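Local atomic coordinates of chaperone SycD (Chlamydia pneumoniae, PDB entry 4NRH), a protein that forms a complex with the gatekeeper CopN and, as a type III secretion chaperone of the LcrH/SycD family, probably binds translocator proteins in the cytosol. Residues Met7-Ala19 and Phe53-Glu66. Sequence-based numbering, arbitrary orientation.
Sequences MSHLNYLLEKIAA and FKISSEDLEKVYKE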
loop_
_atom_site.group_PDB
_atom_site.type_symbol
_atom_site.label_atom_id
_atom_site.label_comp_id
_atom_site.label_asym_id
_atom_site.label_seq_id
_atom_site.Cartn_x
_atom_site.Cartn_y
_atom_site.Cartn_z
ATOM N N MET D 7 16.400 16.505 -1.159
ATOM C CA MET D 7 15.468 15.439 -1.510
ATOM C C MET D 7 15.384 15.239 -3.019
ATOM O O MET D 7 15.202 16.193 -3.774
ATOM C CB MET D 7 14.076 15.734 -0.945
ATOM C CG MET D 7 12.977 14.847 -1.515
ATOM S SD MET D 7 11.344 15.179 -0.820
ATOM C CE MET D 7 11.537 14.521 0.834
ATOM N N SER D 8 15.521 13.989 -3.450
ATOM C CA SER D 8 15.420 13.640 -4.861
ATOM C C SER D 8 14.008 13.896 -5.379
ATOM O O SER D 8 13.038 13.811 -4.627
ATOM C CB SER D 8 15.810 12.178 -5.082
ATOM O OG SER D 8 14.700 11.317 -4.887
ATOM N N HIS D 9 13.900 14.217 -6.665
ATOM C CA HIS D 9 12.605 14.513 -7.272
ATOM C C HIS D 9 11.683 13.297 -7.239
ATOM O O HIS D 9 10.461 13.438 -7.179
ATOM C CB HIS D 9 12.783 14.998 -8.712
ATOM C CG HIS D 9 11.615 15.775 -9.233
ATOM N ND1 HIS D 9 11.242 16.997 -8.716
ATOM C CD2 HIS D 9 10.732 15.502 -10.223
ATOM C CE1 HIS D 9 10.182 17.444 -9.365
ATOM N NE2 HIS D 9 9.853 16.555 -10.286
ATOM N N LEU D 10 12.274 12.107 -7.290
ATOM C CA LEU D 10 11.513 10.865 -7.220
ATOM C C LEU D 10 10.763 10.770 -5.895
ATOM O O LEU D 10 9.571 10.467 -5.865
ATOM C CB LEU D 10 12.430 9.653 -7.390
ATOM C CG LEU D 10 11.760 8.287 -7.209
ATOM C CD1 LEU D 10 10.585 8.129 -8.165
ATOM C CD2 LEU D 10 12.763 7.160 -7.388
ATOM N N ASN D 11 11.474 11.033 -4.803
ATOM C CA ASN D 11 10.877 10.998 -3.475
ATOM C C ASN D 11 9.819 12.083 -3.317
ATOM O O ASN D 11 8.811 11.882 -2.643
ATOM C CB ASN D 11 11.955 11.155 -2.401
ATOM C CG ASN D 11 12.838 9.932 -2.282
ATOM O OD1 ASN D 11 12.357 8.801 -2.325
ATOM N ND2 ASN D 11 14.139 10.152 -2.129
ATOM N N TYR D 12 10.059 13.231 -3.942
ATOM C CA TYR D 12 9.080 14.311 -3.965
ATOM C C TYR D 12 7.772 13.863 -4.606
ATOM O O TYR D 12 6.691 14.141 -4.089
ATOM C CB TYR D 12 9.637 15.528 -4.708
ATOM C CG TYR D 12 8.579 16.537 -5.104
ATOM C CD1 TYR D 12 8.116 17.480 -4.196
ATOM C CD2 TYR D 12 8.054 16.552 -6.390
ATOM C CE1 TYR D 12 7.150 18.403 -4.555
ATOM C CE2 TYR D 12 7.088 17.470 -6.759
ATOM C CZ TYR D 12 6.642 18.394 -5.838
ATOM O OH TYR D 12 5.682 19.311 -6.199
ATOM N N LEU D 13 7.882 13.168 -5.733
ATOM C CA LEU D 13 6.714 12.693 -6.465
ATOM C C LEU D 13 5.936 11.646 -5.674
ATOM O O LEU D 13 4.713 11.721 -5.574
ATOM C CB LEU D 13 7.130 12.121 -7.822
ATOM C CG LEU D 13 7.613 13.140 -8.856
ATOM C CD1 LEU D 13 8.143 12.437 -10.098
ATOM C CD2 LEU D 13 6.499 14.112 -9.215
ATOM N N LEU D 14 6.652 10.675 -5.117
ATOM C CA LEU D 14 6.025 9.604 -4.348
ATOM C C LEU D 14 5.276 10.132 -3.127
ATOM O O LEU D 14 4.168 9.685 -2.831
ATOM C CB LEU D 14 7.070 8.574 -3.918
ATOM C CG LEU D 14 7.738 7.805 -5.061
ATOM C CD1 LEU D 14 8.726 6.789 -4.517
ATOM C CD2 LEU D 14 6.694 7.126 -5.933
ATOM N N GLU D 15 5.881 11.083 -2.422
ATOM C CA GLU D 15 5.240 11.692 -1.261
ATOM C C GLU D 15 4.037 12.527 -1.688
ATOM O O GLU D 15 3.003 12.530 -1.022
ATOM C CB GLU D 15 6.233 12.556 -0.482
ATOM C CG GLU D 15 7.353 11.774 0.185
ATOM C CD GLU D 15 8.186 12.634 1.115
ATOM O OE1 GLU D 15 8.137 13.875 0.980
ATOM O OE2 GLU D 15 8.892 12.070 1.978
ATOM N N LYS D 16 4.193 13.240 -2.800
ATOM C CA LYS D 16 3.111 14.028 -3.381
ATOM C C LYS D 16 1.904 13.150 -3.707
ATOM O O LYS D 16 0.767 13.492 -3.378
ATOM C CB LYS D 16 3.604 14.751 -4.637
ATOM C CG LYS D 16 2.598 15.695 -5.273
ATOM C CD LYS D 16 3.279 16.597 -6.293
ATOM C CE LYS D 16 2.279 17.441 -7.063
ATOM N NZ LYS D 16 1.286 16.608 -7.795
ATOM N N ILE D 17 2.163 12.017 -4.353
ATOM C CA ILE D 17 1.112 11.070 -4.711
ATOM C C ILE D 17 0.485 10.419 -3.478
ATOM O O ILE D 17 -0.738 10.342 -3.360
ATOM C CB ILE D 17 1.649 9.963 -5.642
ATOM C CG1 ILE D 17 2.095 10.558 -6.979
ATOM C CG2 ILE D 17 0.593 8.893 -5.866
ATOM C CD1 ILE D 17 2.889 9.598 -7.838
ATOM N N ALA D 18 1.333 9.954 -2.563
ATOM C CA ALA D 18 0.876 9.292 -1.344
ATOM C C ALA D 18 -0.010 10.205 -0.507
ATOM O O ALA D 18 -1.033 9.774 0.027
ATOM C CB ALA D 18 2.064 8.816 -0.522
ATOM N N ALA D 19 0.399 11.464 -0.386
ATOM C CA ALA D 19 -0.349 12.445 0.389
ATOM C C ALA D 19 -1.777 12.604 -0.126
ATOM O O ALA D 19 -2.727 12.576 0.653
ATOM C CB ALA D 19 0.367 13.787 0.377
ATOM N N PHE D 53 -1.540 9.480 -12.258
ATOM C CA PHE D 53 -1.042 10.301 -11.156
ATOM C C PHE D 53 -0.710 11.718 -11.611
ATOM O O PHE D 53 -0.165 12.512 -10.841
ATOM C CB PHE D 53 0.192 9.655 -10.521
ATOM C CG PHE D 53 -0.098 8.372 -9.796
ATOM C CD1 PHE D 53 -1.201 8.265 -8.966
ATOM C CD2 PHE D 53 0.731 7.272 -9.947
ATOM C CE1 PHE D 53 -1.472 7.085 -8.298
ATOM C CE2 PHE D 53 0.465 6.088 -9.282
ATOM C CZ PHE D 53 -0.638 5.996 -8.456
ATOM N N LYS D 54 -1.041 12.021 -12.864
ATOM C CA LYS D 54 -0.842 13.349 -13.444
ATOM C C LYS D 54 0.609 13.814 -13.350
ATOM O O LYS D 54 0.882 14.960 -12.993
ATOM C CB LYS D 54 -1.765 14.372 -12.776
ATOM C CG LYS D 54 -3.239 14.001 -12.829
ATOM C CD LYS D 54 -3.728 13.903 -14.265
ATOM C CE LYS D 54 -3.651 15.246 -14.971
ATOM N NZ LYS D 54 -4.106 15.153 -16.385
ATOM N N ILE D 55 1.534 12.917 -13.673
ATOM C CA ILE D 55 2.954 13.238 -13.656
ATOM C C ILE D 55 3.397 13.737 -15.028
ATOM O O ILE D 55 3.165 13.077 -16.040
ATOM C CB ILE D 55 3.806 12.020 -13.253
ATOM C CG1 ILE D 55 3.360 11.481 -11.893
ATOM C CG2 ILE D 55 5.282 12.382 -13.229
ATOM C CD1 ILE D 55 4.052 10.196 -11.490
ATOM N N SER D 56 4.023 14.908 -15.065
ATOM C CA SER D 56 4.486 15.469 -16.328
ATOM C C SER D 56 5.706 14.705 -16.829
ATOM O O SER D 56 6.439 14.109 -16.040
ATOM C CB SER D 56 4.818 16.953 -16.176
ATOM O OG SER D 56 5.967 17.137 -15.366
ATOM N N SER D 57 5.917 14.723 -18.141
ATOM C CA SER D 57 7.058 14.040 -18.740
ATOM C C SER D 57 8.364 14.702 -18.319
ATOM O O SER D 57 9.414 14.060 -18.282
ATOM C CB SER D 57 6.938 14.025 -20.265
ATOM O OG SER D 57 7.179 15.312 -20.806
ATOM N N GLU D 58 8.291 15.991 -18.004
ATOM C CA GLU D 58 9.438 16.721 -17.482
ATOM C C GLU D 58 9.839 16.181 -16.112
ATOM O O GLU D 58 11.025 16.093 -15.793
ATOM C CB GLU D 58 9.133 18.218 -17.393
ATOM C CG GLU D 58 8.756 18.862 -18.721
ATOM C CD GLU D 58 7.259 18.848 -18.976
ATOM O OE1 GLU D 58 6.640 17.770 -18.854
ATOM O OE2 GLU D 58 6.702 19.918 -19.302
ATOM N N ASP D 59 8.841 15.830 -15.305
ATOM C CA ASP D 59 9.083 15.249 -13.989
ATOM C C ASP D 59 9.804 13.909 -14.091
ATOM O O ASP D 59 10.728 13.635 -13.326
ATOM C CB ASP D 59 7.769 15.081 -13.223
ATOM C CG ASP D 59 7.228 16.396 -12.698
ATOM O OD1 ASP D 59 8.034 17.324 -12.476
ATOM O OD2 ASP D 59 5.999 16.501 -12.505
ATOM N N LEU D 60 9.372 13.073 -15.031
ATOM C CA LEU D 60 9.988 11.766 -15.228
ATOM C C LEU D 60 11.416 11.905 -15.741
ATOM O O LEU D 60 12.286 11.102 -15.404
ATOM C CB LEU D 60 9.165 10.914 -16.196
ATOM C CG LEU D 60 7.817 10.399 -15.687
ATOM C CD1 LEU D 60 7.268 9.339 -16.626
ATOM C CD2 LEU D 60 7.948 9.849 -14.276
ATOM N N GLU D 61 11.648 12.923 -16.564
ATOM C CA GLU D 61 12.980 13.182 -17.095
ATOM C C GLU D 61 13.955 13.538 -15.978
ATOM O O GLU D 61 15.104 13.094 -15.985
ATOM C CB GLU D 61 12.943 14.298 -18.140
ATOM C CG GLU D 61 14.266 14.503 -18.861
ATOM C CD GLU D 61 14.790 13.231 -19.505
ATOM O OE1 GLU D 61 13.985 12.481 -20.094
ATOM O OE2 GLU D 61 16.010 12.981 -19.418
ATOM N N LYS D 62 13.496 14.350 -15.029
ATOM C CA LYS D 62 14.305 14.701 -13.867
ATOM C C LYS D 62 14.706 13.446 -13.103
ATOM O O LYS D 62 15.855 13.296 -12.688
ATOM C CB LYS D 62 13.552 15.651 -12.931
ATOM C CG LYS D 62 13.308 17.045 -13.483
ATOM C CD LYS D 62 12.516 17.875 -12.482
ATOM C CE LYS D 62 12.254 19.282 -12.992
ATOM N NZ LYS D 62 11.390 20.053 -12.051
ATOM N N VAL D 63 13.743 12.548 -12.927
ATOM C CA VAL D 63 13.975 11.285 -12.238
ATOM C C VAL D 63 14.934 10.402 -13.034
ATOM O O VAL D 63 15.783 9.719 -12.462
ATOM C CB VAL D 63 12.649 10.532 -11.995
ATOM C CG1 VAL D 63 12.908 9.190 -11.339
ATOM C CG2 VAL D 63 11.718 11.369 -11.128
ATOM N N TYR D 64 14.798 10.428 -14.357
ATOM C CA TYR D 64 15.673 9.650 -15.231
ATOM C C TYR D 64 17.133 10.058 -15.066
ATOM O O TYR D 64 18.020 9.206 -15.008
ATOM C CB TYR D 64 15.255 9.800 -16.694
ATOM C CG TYR D 64 16.116 8.999 -17.646
ATOM C CD1 TYR D 64 16.126 7.611 -17.601
ATOM C CD2 TYR D 64 16.925 9.630 -18.583
ATOM C CE1 TYR D 64 16.911 6.873 -18.465
ATOM C CE2 TYR D 64 17.714 8.900 -19.453
ATOM C CZ TYR D 64 17.704 7.521 -19.389
ATOM O OH TYR D 64 18.487 6.787 -20.250
ATOM N N LYS D 65 17.376 11.364 -15.007
ATOM C CA LYS D 65 18.724 11.884 -14.815
ATOM C C LYS D 65 19.288 11.454 -13.463
ATOM O O LYS D 65 20.475 11.153 -13.349
ATOM C CB LYS D 65 18.738 13.409 -14.941
ATOM C CG LYS D 65 18.574 13.904 -16.371
ATOM C CD LYS D 65 18.554 15.421 -16.442
ATOM C CE LYS D 65 19.851 16.011 -15.915
ATOM N NZ LYS D 65 19.801 17.498 -15.857
ATOM N N GLU D 66 18.433 11.433 -12.444
ATOM C CA GLU D 66 18.836 10.985 -11.114
ATOM C C GLU D 66 19.321 9.540 -11.147
ATOM O O GLU D 66 20.335 9.199 -10.537
ATOM C CB GLU D 66 17.678 11.124 -10.122
ATOM C CG GLU D 66 17.224 12.553 -9.882
ATOM C CD GLU D 66 16.162 12.653 -8.803
ATOM O OE1 GLU D 66 15.352 11.711 -8.676
ATOM O OE2 GLU D 66 16.135 13.674 -8.085
#
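His9, in the first turn of helix 9-19, is the knob of this packing: its imidazole drops among Asp59, Lys62, Val63 and Glu66 on the opposing helix, whose axis runs 134° to its own. With CG anti to the backbone N (chi1 -159°), the ring reaches across to Asp59, and His9 NE2 donates to Asp59 OD1 over 2.9 Å. Asp59 OD1 lies close to the ring plane of His9, but the N-H arrives from well above the carboxylate plane, the two flat groups being turned 46° apart. Over one ring face runs the extended chain of Lys62, its CD 3.7 Å from the centroid of the His9 ring in a CH-pi contact.

One turn farther along, Glu66 stretches its carboxylate to the start of helix 9-19. Glu66 OE2 accepts from His9 N at 2.7 Å through its syn lone pair, while OE1 receives a weak bond from Leu10 N. Ser8 caps the same turn from within, its OG accepting from Asn11 N. Ser56 is the N-cap of helix 57-66, its OG accepting from Asp59 N.

Beside the polar cluster, Val63 sets CG1 against Leu10 CB and CG2 against Leu13 CD1 (3.9 Å). At the far end Ile17 lays CG2 over one face of the Phe53 ring, offset toward the rim, and CD1 against its CB and CG; Ile17 CD1 also packs 3.9 Å from Ile55 CD1. Phe89 and Val82 of helix 76-89 pack on the 53-66 side, and Leu14 reaches Trp85 of that helix in this TPR-family chaperone.

Glu66 thus receives first-turn amides that lack helical carbonyl partners, its charge probably favourable near the positive end of the helix dipole; the Asp59 carboxylate would probably favour a protonated imidazole, although the nearby Lys62 ammonium should oppose it.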